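Local structure of tetraacyldisaccharide 4'-kinase (Aquifex aeolicus, 4EHY) at residues F202-E207 with V298-E303; E228-S233 with E273-T278; L44-S49 with N169-L174. The protein probably transfers the gamma-phosphate of ATP to the 4'-position of a tetraacyldisaccharide 1-phosphate, forming lipid IVA in lipid A biosynthesis. All coordinates share one frame; numbering follows the deposited sequence.

Contact 1: F202-E207 with V298-E303; sequences FKMFRE and VKLERE. With ADP (adenosine-5'-diphosphate), chain B.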
loop_
_atom_site.group_PDB
_atom_site.type_symbol
_atom_site.label_atom_id
_atom_site.label_comp_id
_atom_site.label_asym_id
_atom_site.label_seq_id
_atom_site.Cartn_x
_atom_site.Cartn_y
_atom_site.Cartn_z
ATOM N N PHE A 202 -6.053 -13.432 8.289
ATOM C CA PHE A 202 -6.309 -13.744 6.890
ATOM C C PHE A 202 -5.003 -13.788 6.098
ATOM O O PHE A 202 -4.220 -12.847 6.136
ATOM C CB PHE A 202 -7.262 -12.686 6.300
ATOM C CG PHE A 202 -8.504 -12.498 7.117
ATOM C CD1 PHE A 202 -8.518 -11.614 8.185
ATOM C CD2 PHE A 202 -9.640 -13.250 6.858
ATOM C CE1 PHE A 202 -9.649 -11.464 8.969
ATOM C CE2 PHE A 202 -10.787 -13.096 7.631
ATOM C CZ PHE A 202 -10.786 -12.205 8.698
ATOM N N LYS A 203 -4.766 -14.881 5.383
ATOM C CA LYS A 203 -3.608 -14.967 4.486
ATOM C C LYS A 203 -3.862 -14.225 3.175
ATOM O O LYS A 203 -4.914 -14.373 2.554
ATOM C CB LYS A 203 -3.255 -16.424 4.176
ATOM C CG LYS A 203 -2.705 -17.220 5.356
ATOM C CD LYS A 203 -2.167 -18.555 4.855
ATOM C CE LYS A 203 -1.503 -19.372 5.960
ATOM N NZ LYS A 203 -1.068 -20.671 5.397
ATOM N N MET A 204 -2.892 -13.430 2.751
ATOM C CA MET A 204 -3.019 -12.673 1.512
ATOM C C MET A 204 -2.057 -13.218 0.467
ATOM O O MET A 204 -0.861 -13.354 0.724
ATOM C CB MET A 204 -2.720 -11.194 1.761
ATOM C CG MET A 204 -2.666 -10.333 0.514
ATOM S SD MET A 204 -2.419 -8.589 0.934
ATOM C CE MET A 204 -1.573 -7.976 -0.525
ATOM N N PHE A 205 -2.585 -13.516 -0.715
ATOM C CA PHE A 205 -1.767 -14.011 -1.815
ATOM C C PHE A 205 -1.821 -13.019 -2.965
ATOM O O PHE A 205 -2.826 -12.343 -3.165
ATOM C CB PHE A 205 -2.268 -15.387 -2.287
ATOM C CG PHE A 205 -2.125 -16.491 -1.260
ATOM C CD1 PHE A 205 -1.045 -17.368 -1.307
ATOM C CD2 PHE A 205 -3.093 -16.681 -0.281
ATOM C CE1 PHE A 205 -0.923 -18.403 -0.379
ATOM C CE2 PHE A 205 -2.979 -17.709 0.651
ATOM C CZ PHE A 205 -1.892 -18.572 0.603
ATOM N N ARG A 206 -0.732 -12.903 -3.708
ATOM C CA ARG A 206 -0.765 -12.124 -4.941
ATOM C C ARG A 206 -0.710 -13.097 -6.118
ATOM O O ARG A 206 0.222 -13.910 -6.224
ATOM C CB ARG A 206 0.383 -11.112 -4.987
ATOM C CG ARG A 206 0.177 -9.902 -4.061
ATOM C CD ARG A 206 1.415 -8.997 -4.009
ATOM N NE ARG A 206 2.618 -9.782 -3.777
ATOM C CZ ARG A 206 3.845 -9.285 -3.720
ATOM N NH1 ARG A 206 4.040 -7.988 -3.886
ATOM N NH2 ARG A 206 4.879 -10.098 -3.525
ATOM N N GLU A 207 -1.741 -13.059 -6.960
ATOM C CA GLU A 207 -1.803 -13.922 -8.142
ATOM C C GLU A 207 -1.279 -13.161 -9.360
ATOM O O GLU A 207 -1.962 -12.285 -9.905
ATOM C CB GLU A 207 -3.233 -14.410 -8.401
ATOM C CG GLU A 207 -3.350 -15.357 -9.608
ATOM C CD GLU A 207 -4.778 -15.556 -10.065
ATOM O OE1 GLU A 207 -5.668 -15.705 -9.205
ATOM O OE2 GLU A 207 -5.016 -15.562 -11.290
ATOM N N VAL A 298 -5.173 -9.585 -6.007
ATOM C CA VAL A 298 -4.992 -9.886 -4.604
ATOM C C VAL A 298 -6.121 -10.829 -4.239
ATOM O O VAL A 298 -7.271 -10.603 -4.620
ATOM C CB VAL A 298 -5.034 -8.594 -3.752
ATOM C CG1 VAL A 298 -5.051 -8.908 -2.265
ATOM C CG2 VAL A 298 -3.859 -7.700 -4.090
ATOM N N LYS A 299 -5.776 -11.916 -3.557
ATOM C CA LYS A 299 -6.740 -12.911 -3.128
ATOM C C LYS A 299 -6.601 -13.114 -1.622
ATOM O O LYS A 299 -5.484 -13.236 -1.109
ATOM C CB LYS A 299 -6.484 -14.224 -3.854
ATOM C CG LYS A 299 -6.287 -14.043 -5.342
ATOM C CD LYS A 299 -7.488 -14.508 -6.133
ATOM C CE LYS A 299 -7.236 -15.898 -6.694
ATOM N NZ LYS A 299 -8.247 -16.311 -7.706
ATOM N N LEU A 300 -7.729 -13.133 -0.915
ATOM C CA LEU A 300 -7.721 -13.310 0.541
ATOM C C LEU A 300 -8.388 -14.613 0.950
ATOM O O LEU A 300 -9.511 -14.906 0.528
ATOM C CB LEU A 300 -8.434 -12.149 1.248
ATOM C CG LEU A 300 -7.644 -10.906 1.679
ATOM C CD1 LEU A 300 -6.723 -11.226 2.843
ATOM C CD2 LEU A 300 -6.868 -10.278 0.516
ATOM N N GLU A 301 -7.701 -15.394 1.773
ATOM C CA GLU A 301 -8.333 -16.534 2.423
ATOM C C GLU A 301 -9.513 -16.070 3.268
ATOM O O GLU A 301 -9.426 -15.068 3.980
ATOM C CB GLU A 301 -7.344 -17.268 3.319
ATOM C CG GLU A 301 -6.408 -18.202 2.589
ATOM C CD GLU A 301 -5.773 -19.215 3.525
ATOM O OE1 GLU A 301 -6.348 -19.459 4.612
ATOM O OE2 GLU A 301 -4.702 -19.763 3.179
ATOM N N ARG A 302 -10.611 -16.816 3.194
ATOM C CA ARG A 302 -11.794 -16.535 3.992
ATOM C C ARG A 302 -12.301 -15.124 3.761
ATOM O O ARG A 302 -12.580 -14.384 4.702
ATOM C CB ARG A 302 -11.506 -16.765 5.471
ATOM C CG ARG A 302 -11.141 -18.192 5.769
ATOM C CD ARG A 302 -11.534 -18.595 7.176
ATOM N NE ARG A 302 -11.658 -20.044 7.267
ATOM C CZ ARG A 302 -10.623 -20.866 7.398
ATOM N NH1 ARG A 302 -9.393 -20.362 7.462
ATOM N NH2 ARG A 302 -10.816 -22.184 7.470
ATOM N N GLU A 303 -12.422 -14.767 2.493
ATOM C CA GLU A 303 -12.867 -13.444 2.113
ATOM C C GLU A 303 -14.246 -13.167 2.690
ATOM O O GLU A 303 -14.537 -12.065 3.163
ATOM C CB GLU A 303 -12.903 -13.344 0.594
ATOM C CG GLU A 303 -13.424 -12.039 0.063
ATOM C CD GLU A 303 -13.204 -11.922 -1.435
ATOM O OE1 GLU A 303 -12.037 -11.699 -1.849
ATOM O OE2 GLU A 303 -14.196 -12.074 -2.186
HETATM P PB ADP B . 3.662 -0.866 0.194
HETATM O O1B ADP B . 4.197 0.544 0.211
HETATM O O2B ADP B . 3.663 -1.543 1.546
HETATM O O3B ADP B . 2.308 -0.959 -0.478
HETATM P PA ADP B . 5.514 -1.453 -2.024
HETATM O O1A ADP B . 5.842 -2.853 -2.463
HETATM O O2A ADP B . 6.601 -0.423 -1.902
HETATM O O3A ADP B . 4.731 -1.736 -0.630
HETATM O "O5'" ADP B . 4.441 -0.852 -3.044
HETATM C "C5'" ADP B . 3.298 -1.607 -3.411
HETATM C "C4'" ADP B . 3.123 -1.426 -4.915
HETATM O "O4'" ADP B . 4.364 -1.731 -5.598
HETATM C "C3'" ADP B . 2.109 -2.426 -5.414
HETATM O "O3'" ADP B . 0.810 -1.840 -5.414
HETATM C "C2'" ADP B . 2.595 -2.753 -6.807
HETATM O "O2'" ADP B . 2.124 -1.740 -7.700
HETATM C "C1'" ADP B . 4.100 -2.600 -6.709
HETATM N N9 ADP B . 4.703 -3.925 -6.416
HETATM C C8 ADP B . 5.367 -4.257 -5.291
HETATM N N7 ADP B . 5.820 -5.538 -5.342
HETATM C C5 ADP B . 5.446 -6.045 -6.532
HETATM C C6 ADP B . 5.601 -7.346 -7.226
HETATM N N6 ADP B . 6.259 -8.401 -6.647
HETATM N N1 ADP B . 5.060 -7.443 -8.458
HETATM C C2 ADP B . 4.407 -6.423 -9.048
HETATM N N3 ADP B . 4.225 -5.221 -8.474
HETATM C C4 ADP B . 4.721 -4.976 -7.237
#
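Leu300 pushes its CD1 methyl into the angle between Phe202 and Met204. CD1 sits 3.8 Å from CB of Phe202 and reaches CB of Met204. Further along this face, CG1 of Val298 rests on the extended chain of Met204, 3.9 Å from its CG, with SD and CE also close. Met204 has its CG anti to the backbone N (chi1 173°), which carries the thioether obliquely across the valine's CG1. Tyr57 and Phe54 of helix 51-61 cover these apolar bumps.

Strands 201-212 and 291-300 pair antiparallel here. Phe205 and Lys299 form the hydrogen-bonded pair, with Phe205 N to Lys299 O at 2.9 Å and a second bond returning from Lys299 N to Phe205 O. Glu301 N adds a third bond, to Lys203 O, just before the chain turns into helix 303-311. On the face of Met204 and Val298, Arg206 brings the edge of its guanidinium to the adenine, NH1 lying 3.4 Å from ADP N7.

On the face of Phe205, the Glu301 side chain lies beside Lys203. Its OE2 meets CD of Lys203 at 3.3 Å and the edge of the Phe205 ring, in plane, at CE2. The lysine's NZ stops 4.4 Å from Glu301 OE2 and makes its salt bridge with Glu194 instead. Were Glu301 an alanine, the Lys203 methylenes and the Phe205 edge would probably lose this cover, and NZ a nearby negative charge. Glu207 OE1 bridges to Lys299 NZ at 3.0 Å, the lysine bending at chi2 and chi3. Phe202 turns its ring edge, at CD2, to the Glu301 carbonyl O, 3.4 Å away.

Contact 2: E228-S233 with E273-T278; sequences EVIAFS and EIYLTT. With ADP (adenosine-5'-diphosphate), chain B.
Thr277 grips Phe232 twice. Its OG1 gives a hydrogen bond to Phe232 O at 2.7 Å, coming from above the carbonyl plane. Its CB lies over one face of the phenyl ring, 3.9 Å from the centroid, in a CH-pi contact offset toward the rim. The threonine holds OG1 anti to its own N (chi1 -171°), which turns the hydroxyl to the neighbouring strand. Phe232 carries CG between its backbone N and carbonyl carbon (chi1 64°), the crowded position. This swings the ring across the strand pair. The ring edge then meets Tyr275: Tyr275 CD1 is 3.7 Å from Phe232 CE2, the two side chains crossing at about a right angle. Phe258, Phe267 and Tyr264 also touch this ring.

Ile230 and Tyr275 run side by side, pointing the same way. CG2 of Ile230 packs on Tyr275 CE1 at 3.7 Å, and CD1 continues toward the phenol end, whose OH is bonded to Glu270 N. On the other face, Val229 CG2 reaches CB of Leu276, and helix 238-248 covers Ala231 and Leu276 through Leu245.

The backbones are parallel neighbours, strand 229-234 beside 275-277. Ile230 accepts and donates: its N bonds to Ile274 O at 3.0 Å and its O takes Leu276 N. At the start of the two segments one water joins Glu228 O, Glu273 OE1 and Ile274 N, and Glu273 has its salt bridge with Lys253. At the other end, Thr278 sits at the N-cap of helix 279-282, its OG1 bonded to Asp281 and weakly to Lys280 N. Its CB lies 3.3 Å from N3 of the ADP adenine. Main-chain bonds of Ile230, Ile274, Leu276 and Phe232 thus tie this pair, with strand 252-258 as the other neighbour, and the carbons CB and CG2 of Thr278 meet the base.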
loop_
_atom_site.group_PDB
_atom_site.type_symbol
_atom_site.label_atom_id
_atom_site.label_comp_id
_atom_site.label_asym_id
_atom_site.label_seq_id
_atom_site.Cartn_x
_atom_site.Cartn_y
_atom_site.Cartn_z
ATOM N N GLU A 228 14.829 -12.064 -23.200
ATOM C CA GLU A 228 15.270 -11.728 -21.851
ATOM C C GLU A 228 15.039 -10.247 -21.600
ATOM O O GLU A 228 15.385 -9.404 -22.434
ATOM C CB GLU A 228 16.752 -12.050 -21.672
ATOM C CG GLU A 228 17.107 -13.505 -21.923
ATOM C CD GLU A 228 18.608 -13.739 -21.961
ATOM O OE1 GLU A 228 19.085 -14.679 -21.285
ATOM O OE2 GLU A 228 19.308 -12.986 -22.673
ATOM N N VAL A 229 14.458 -9.931 -20.450
ATOM C CA VAL A 229 14.129 -8.556 -20.120
ATOM C C VAL A 229 15.158 -7.916 -19.202
ATOM O O VAL A 229 15.899 -8.597 -18.500
ATOM C CB VAL A 229 12.752 -8.463 -19.427
ATOM C CG1 VAL A 229 11.654 -8.982 -20.349
ATOM C CG2 VAL A 229 12.763 -9.242 -18.108
ATOM N N ILE A 230 15.198 -6.592 -19.231
ATOM C CA ILE A 230 15.828 -5.818 -18.179
ATOM C C ILE A 230 14.733 -5.430 -17.193
ATOM O O ILE A 230 13.794 -4.721 -17.554
ATOM C CB ILE A 230 16.482 -4.550 -18.734
ATOM C CG1 ILE A 230 17.569 -4.927 -19.761
ATOM C CG2 ILE A 230 17.024 -3.708 -17.587
ATOM C CD1 ILE A 230 18.247 -3.747 -20.430
ATOM N N ALA A 231 14.842 -5.923 -15.961
ATOM C CA ALA A 231 13.851 -5.646 -14.927
ATOM C C ALA A 231 14.376 -4.603 -13.961
ATOM O O ALA A 231 15.583 -4.496 -13.747
ATOM C CB ALA A 231 13.481 -6.915 -14.181
ATOM N N PHE A 232 13.457 -3.828 -13.393
ATOM C CA PHE A 232 13.801 -2.831 -12.396
ATOM C C PHE A 232 12.579 -2.454 -11.580
ATOM O O PHE A 232 11.448 -2.696 -11.999
ATOM C CB PHE A 232 14.374 -1.583 -13.058
ATOM C CG PHE A 232 13.403 -0.865 -13.956
ATOM C CD1 PHE A 232 12.474 0.018 -13.432
ATOM C CD2 PHE A 232 13.439 -1.057 -15.332
ATOM C CE1 PHE A 232 11.587 0.701 -14.263
ATOM C CE2 PHE A 232 12.554 -0.381 -16.167
ATOM C CZ PHE A 232 11.627 0.499 -15.629
ATOM N N SER A 233 12.814 -1.852 -10.419
ATOM C CA SER A 233 11.735 -1.314 -9.593
ATOM C C SER A 233 12.289 -0.384 -8.518
ATOM O O SER A 233 13.481 -0.435 -8.197
ATOM C CB SER A 233 10.917 -2.437 -8.940
ATOM O OG SER A 233 11.710 -3.221 -8.062
ATOM N N GLU A 273 15.514 -3.038 -26.410
ATOM C CA GLU A 273 15.399 -3.796 -25.156
ATOM C C GLU A 273 13.985 -3.757 -24.609
ATOM O O GLU A 273 13.210 -2.850 -24.896
ATOM C CB GLU A 273 16.370 -3.289 -24.088
ATOM C CG GLU A 273 17.847 -3.384 -24.474
ATOM C CD GLU A 273 18.416 -4.791 -24.323
ATOM O OE1 GLU A 273 17.628 -5.752 -24.239
ATOM O OE2 GLU A 273 19.658 -4.932 -24.284
ATOM N N ILE A 274 13.641 -4.752 -23.813
ATOM C CA ILE A 274 12.307 -4.796 -23.254
ATOM C C ILE A 274 12.422 -4.740 -21.749
ATOM O O ILE A 274 13.215 -5.476 -21.167
ATOM C CB ILE A 274 11.553 -6.038 -23.735
ATOM C CG1 ILE A 274 11.241 -5.880 -25.225
ATOM C CG2 ILE A 274 10.277 -6.228 -22.951
ATOM C CD1 ILE A 274 10.355 -6.963 -25.798
ATOM N N TYR A 275 11.657 -3.832 -21.140
ATOM C CA TYR A 275 11.733 -3.565 -19.710
ATOM C C TYR A 275 10.515 -4.076 -18.963
ATOM O O TYR A 275 9.379 -3.988 -19.445
ATOM C CB TYR A 275 11.908 -2.069 -19.446
ATOM C CG TYR A 275 13.215 -1.543 -19.980
ATOM C CD1 TYR A 275 14.349 -1.489 -19.176
ATOM C CD2 TYR A 275 13.326 -1.124 -21.300
ATOM C CE1 TYR A 275 15.558 -1.015 -19.676
ATOM C CE2 TYR A 275 14.520 -0.654 -21.803
ATOM C CZ TYR A 275 15.632 -0.599 -20.990
ATOM O OH TYR A 275 16.824 -0.134 -21.503
ATOM N N LEU A 276 10.768 -4.610 -17.778
ATOM C CA LEU A 276 9.723 -5.189 -16.968
ATOM C C LEU A 276 9.790 -4.610 -15.562
ATOM O O LEU A 276 10.797 -4.754 -14.871
ATOM C CB LEU A 276 9.885 -6.700 -16.909
ATOM C CG LEU A 276 8.772 -7.378 -16.116
ATOM C CD1 LEU A 276 7.431 -6.968 -16.716
ATOM C CD2 LEU A 276 8.949 -8.893 -16.109
ATOM N N THR A 277 8.711 -3.962 -15.138
ATOM C CA THR A 277 8.705 -3.286 -13.842
ATOM C C THR A 277 7.307 -3.410 -13.222
ATOM O O THR A 277 6.484 -4.171 -13.734
ATOM C CB THR A 277 9.107 -1.795 -13.992
ATOM O OG1 THR A 277 9.293 -1.206 -12.703
ATOM C CG2 THR A 277 8.062 -0.995 -14.795
ATOM N N THR A 278 7.034 -2.696 -12.128
ATOM C CA THR A 278 5.711 -2.768 -11.487
ATOM C C THR A 278 4.761 -1.613 -11.788
ATOM O O THR A 278 5.170 -0.584 -12.343
ATOM C CB THR A 278 5.896 -2.843 -9.946
ATOM O OG1 THR A 278 6.156 -1.534 -9.435
ATOM C CG2 THR A 278 7.043 -3.757 -9.572
HETATM P PB ADP B . 3.662 -0.866 0.194
HETATM O O1B ADP B . 4.197 0.544 0.211
HETATM O O2B ADP B . 3.663 -1.543 1.546
HETATM O O3B ADP B . 2.308 -0.959 -0.478
HETATM P PA ADP B . 5.514 -1.453 -2.024
HETATM O O1A ADP B . 5.842 -2.853 -2.463
HETATM O O2A ADP B . 6.601 -0.423 -1.902
HETATM O O3A ADP B . 4.731 -1.736 -0.630
HETATM O "O5'" ADP B . 4.441 -0.852 -3.044
HETATM C "C5'" ADP B . 3.298 -1.607 -3.411
HETATM C "C4'" ADP B . 3.123 -1.426 -4.915
HETATM O "O4'" ADP B . 4.364 -1.731 -5.598
HETATM C "C3'" ADP B . 2.109 -2.426 -5.414
HETATM O "O3'" ADP B . 0.810 -1.840 -5.414
HETATM C "C2'" ADP B . 2.595 -2.753 -6.807
HETATM O "O2'" ADP B . 2.124 -1.740 -7.700
HETATM C "C1'" ADP B . 4.100 -2.600 -6.709
HETATM N N9 ADP B . 4.703 -3.925 -6.416
HETATM C C8 ADP B . 5.367 -4.257 -5.291
HETATM N N7 ADP B . 5.820 -5.538 -5.342
HETATM C C5 ADP B . 5.446 -6.045 -6.532
HETATM C C6 ADP B . 5.601 -7.346 -7.226
HETATM N N6 ADP B . 6.259 -8.401 -6.647
HETATM N N1 ADP B . 5.060 -7.443 -8.458
HETATM C C2 ADP B . 4.407 -6.423 -9.048
HETATM N N3 ADP B . 4.225 -5.221 -8.474
HETATM C C4 ADP B . 4.721 -4.976 -7.237
HETATM O O HOH W 1 15.492 -6.788 -23.500
#

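Contact 3: L44-S49 with N169-L174; sequences LSVGGS and NLREPL. With ADP (adenosine-5'-diphosphate), chain B.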
loop_
_atom_site.group_PDB
_atom_site.type_symbol
_atom_site.label_atom_id
_atom_site.label_comp_id
_atom_site.label_asym_id
_atom_site.label_seq_id
_atom_site.Cartn_x
_atom_site.Cartn_y
_atom_site.Cartn_z
ATOM N N LEU A 44 3.934 -2.684 10.470
ATOM C CA LEU A 44 4.807 -2.311 11.587
ATOM C C LEU A 44 6.196 -1.868 11.163
ATOM O O LEU A 44 6.949 -1.318 11.967
ATOM C CB LEU A 44 4.945 -3.466 12.587
ATOM C CG LEU A 44 3.694 -3.894 13.350
ATOM C CD1 LEU A 44 3.977 -5.169 14.126
ATOM C CD2 LEU A 44 3.230 -2.780 14.276
ATOM N N SER A 45 6.539 -2.111 9.907
ATOM C CA SER A 45 7.911 -1.886 9.456
ATOM C C SER A 45 7.971 -1.049 8.204
ATOM O O SER A 45 6.996 -0.950 7.462
ATOM C CB SER A 45 8.578 -3.221 9.157
ATOM O OG SER A 45 7.748 -3.970 8.289
ATOM N N VAL A 46 9.136 -0.459 7.971
ATOM C CA VAL A 46 9.426 0.176 6.701
ATOM C C VAL A 46 9.903 -0.914 5.761
ATOM O O VAL A 46 10.532 -1.881 6.195
ATOM C CB VAL A 46 10.527 1.251 6.837
ATOM C CG1 VAL A 46 10.113 2.315 7.844
ATOM C CG2 VAL A 46 11.852 0.622 7.233
ATOM N N GLY A 47 9.590 -0.775 4.479
ATOM C CA GLY A 47 10.071 -1.722 3.495
ATOM C C GLY A 47 9.000 -2.489 2.737
ATOM O O GLY A 47 9.273 -3.542 2.160
ATOM N N GLY A 48 7.777 -1.978 2.743
ATOM C CA GLY A 48 6.717 -2.591 1.956
ATOM C C GLY A 48 6.159 -3.874 2.539
ATOM O O GLY A 48 6.885 -4.713 3.087
ATOM N N SER A 49 4.858 -4.053 2.377
ATOM C CA SER A 49 4.147 -5.074 3.107
ATOM C C SER A 49 2.808 -5.352 2.495
ATOM O O SER A 49 1.957 -5.955 3.137
ATOM C CB SER A 49 3.923 -4.564 4.513
ATOM O OG SER A 49 3.638 -3.180 4.427
ATOM N N ASN A 169 14.026 -2.870 10.843
ATOM C CA ASN A 169 13.006 -2.156 10.079
ATOM C C ASN A 169 11.705 -1.825 10.823
ATOM O O ASN A 169 10.814 -1.191 10.258
ATOM C CB ASN A 169 12.687 -2.914 8.787
ATOM C CG ASN A 169 13.904 -3.087 7.906
ATOM O OD1 ASN A 169 14.428 -2.113 7.358
ATOM N ND2 ASN A 169 14.364 -4.329 7.764
ATOM N N LEU A 170 11.595 -2.241 12.083
ATOM C CA LEU A 170 10.359 -2.032 12.836
ATOM C C LEU A 170 10.163 -0.580 13.263
ATOM O O LEU A 170 11.051 0.034 13.854
ATOM C CB LEU A 170 10.317 -2.942 14.064
ATOM C CG LEU A 170 10.320 -4.432 13.751
ATOM C CD1 LEU A 170 10.247 -5.255 15.038
ATOM C CD2 LEU A 170 9.171 -4.772 12.802
ATOM N N ARG A 171 8.985 -0.040 12.971
ATOM C CA ARG A 171 8.620 1.284 13.446
ATOM C C ARG A 171 8.106 1.200 14.884
ATOM O O ARG A 171 8.110 2.194 15.611
ATOM C CB ARG A 171 7.558 1.913 12.544
ATOM C CG ARG A 171 8.077 2.337 11.184
ATOM C CD ARG A 171 7.000 3.016 10.349
ATOM N NE ARG A 171 5.997 2.068 9.884
ATOM C CZ ARG A 171 5.210 2.279 8.832
ATOM N NH1 ARG A 171 5.319 3.402 8.133
ATOM N NH2 ARG A 171 4.321 1.364 8.472
ATOM N N GLU A 172 7.656 0.013 15.283
ATOM C CA GLU A 172 7.124 -0.211 16.633
ATOM C C GLU A 172 7.406 -1.641 17.003
ATOM O O GLU A 172 7.528 -2.488 16.104
ATOM C CB GLU A 172 5.612 -0.072 16.661
ATOM C CG GLU A 172 5.052 1.203 16.148
ATOM C CD GLU A 172 3.578 1.303 16.469
ATOM O OE1 GLU A 172 2.745 1.044 15.567
ATOM O OE2 GLU A 172 3.262 1.630 17.636
ATOM N N PRO A 173 7.469 -1.930 18.319
ATOM C CA PRO A 173 7.696 -3.294 18.812
ATOM C C PRO A 173 6.552 -4.221 18.423
ATOM O O PRO A 173 5.411 -3.764 18.265
ATOM C CB PRO A 173 7.719 -3.123 20.339
ATOM C CG PRO A 173 7.955 -1.664 20.573
ATOM C CD PRO A 173 7.318 -0.963 19.420
ATOM N N LEU A 174 6.856 -5.509 18.299
ATOM C CA LEU A 174 5.866 -6.510 17.921
ATOM C C LEU A 174 4.678 -6.603 18.889
ATOM O O LEU A 174 3.591 -7.046 18.509
ATOM C CB LEU A 174 6.532 -7.882 17.778
ATOM C CG LEU A 174 7.511 -8.027 16.613
ATOM C CD1 LEU A 174 8.206 -9.381 16.661
ATOM C CD2 LEU A 174 6.788 -7.845 15.292
HETATM P PB ADP B . 3.662 -0.866 0.194
HETATM O O1B ADP B . 4.197 0.544 0.211
HETATM O O2B ADP B . 3.663 -1.543 1.546
HETATM O O3B ADP B . 2.308 -0.959 -0.478
HETATM P PA ADP B . 5.514 -1.453 -2.024
HETATM O O1A ADP B . 5.842 -2.853 -2.463
HETATM O O2A ADP B . 6.601 -0.423 -1.902
HETATM O O3A ADP B . 4.731 -1.736 -0.630
HETATM O "O5'" ADP B . 4.441 -0.852 -3.044
HETATM C "C5'" ADP B . 3.298 -1.607 -3.411
HETATM C "C4'" ADP B . 3.123 -1.426 -4.915
HETATM O "O4'" ADP B . 4.364 -1.731 -5.598
HETATM C "C3'" ADP B . 2.109 -2.426 -5.414
HETATM O "O3'" ADP B . 0.810 -1.840 -5.414
HETATM C "C2'" ADP B . 2.595 -2.753 -6.807
HETATM O "O2'" ADP B . 2.124 -1.740 -7.700
HETATM C "C1'" ADP B . 4.100 -2.600 -6.709
HETATM N N9 ADP B . 4.703 -3.925 -6.416
HETATM C C8 ADP B . 5.367 -4.257 -5.291
HETATM N N7 ADP B . 5.820 -5.538 -5.342
HETATM C C5 ADP B . 5.446 -6.045 -6.532
HETATM C C6 ADP B . 5.601 -7.346 -7.226
HETATM N N6 ADP B . 6.259 -8.401 -6.647
HETATM N N1 ADP B . 5.060 -7.443 -8.458
HETATM C C2 ADP B . 4.407 -6.423 -9.048
HETATM N N3 ADP B . 4.225 -5.221 -8.474
HETATM C C4 ADP B . 4.721 -4.976 -7.237
#
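The Arg171 guanidinium lies with one face over Ser45 O, the nearest nitrogen, NH2, being 3.7 Å away, while Leu44 O stands near its plane at the edge. The Ser45 carbonyl makes no hydrogen bond to the arginine. It accepts one from Asn43 ND2, and Arg171 NH2 has its salt bridge with Asp139. NE is buried by the contact and has no partner in the model. The arginine chain bends at chi3 (-72°), which folds the flat group back over the Ser45 peptide, and its CG meets Val46 CG1 at 3.9 Å on the way. At the flat Asn169 amide, OD1 is 3.8 Å from CG2 of Val46, the two side chains crossing at about a right angle.

Ser45 to Ser49 open the P-loop, as in P-loop NTPases, between strand 38-43 and helix 51-61, and belong to the predicted ATP site. Ser49 N donates to ADP O2B at 2.9 Å, with a weak bond from its OG. Glycine suits position 48, where a CB would clash with ADP O3A.

Two backbone bonds hold the loop to 169-174. Arg171 N reaches Leu44 O at 2.6 Å, and Val46 N reaches Asn169 O at 2.9 Å. Leu44 then turns its CD1 to Leu174 CD2, while Leu44 CD2 approaches Glu172 OE1. Glu172 is itself tied to Arg179, Asn21 and Gln142.

All three contacts reach ADP, at different parts of the nucleotide. Contact 3 carries the phosphate end: Ser49 binds the beta-phosphate, and the Arg171 side chain is about 7 Å from the magnesium ion. Contacts 1 and 2 come to the adenine, through Arg206 beside N7 and Thr278 beside N3. They are joined by strand 291-300, which pairs with 201-212 in the first and neighbours 275-277 of the second; their centres are 27 Å apart and their nearest atoms about 8 Å. Contact 3 closes earlier in the chain than either. Its nearest atoms are about 5 Å from contact 1 and about 11 Å from contact 2, so none of the three touch directly.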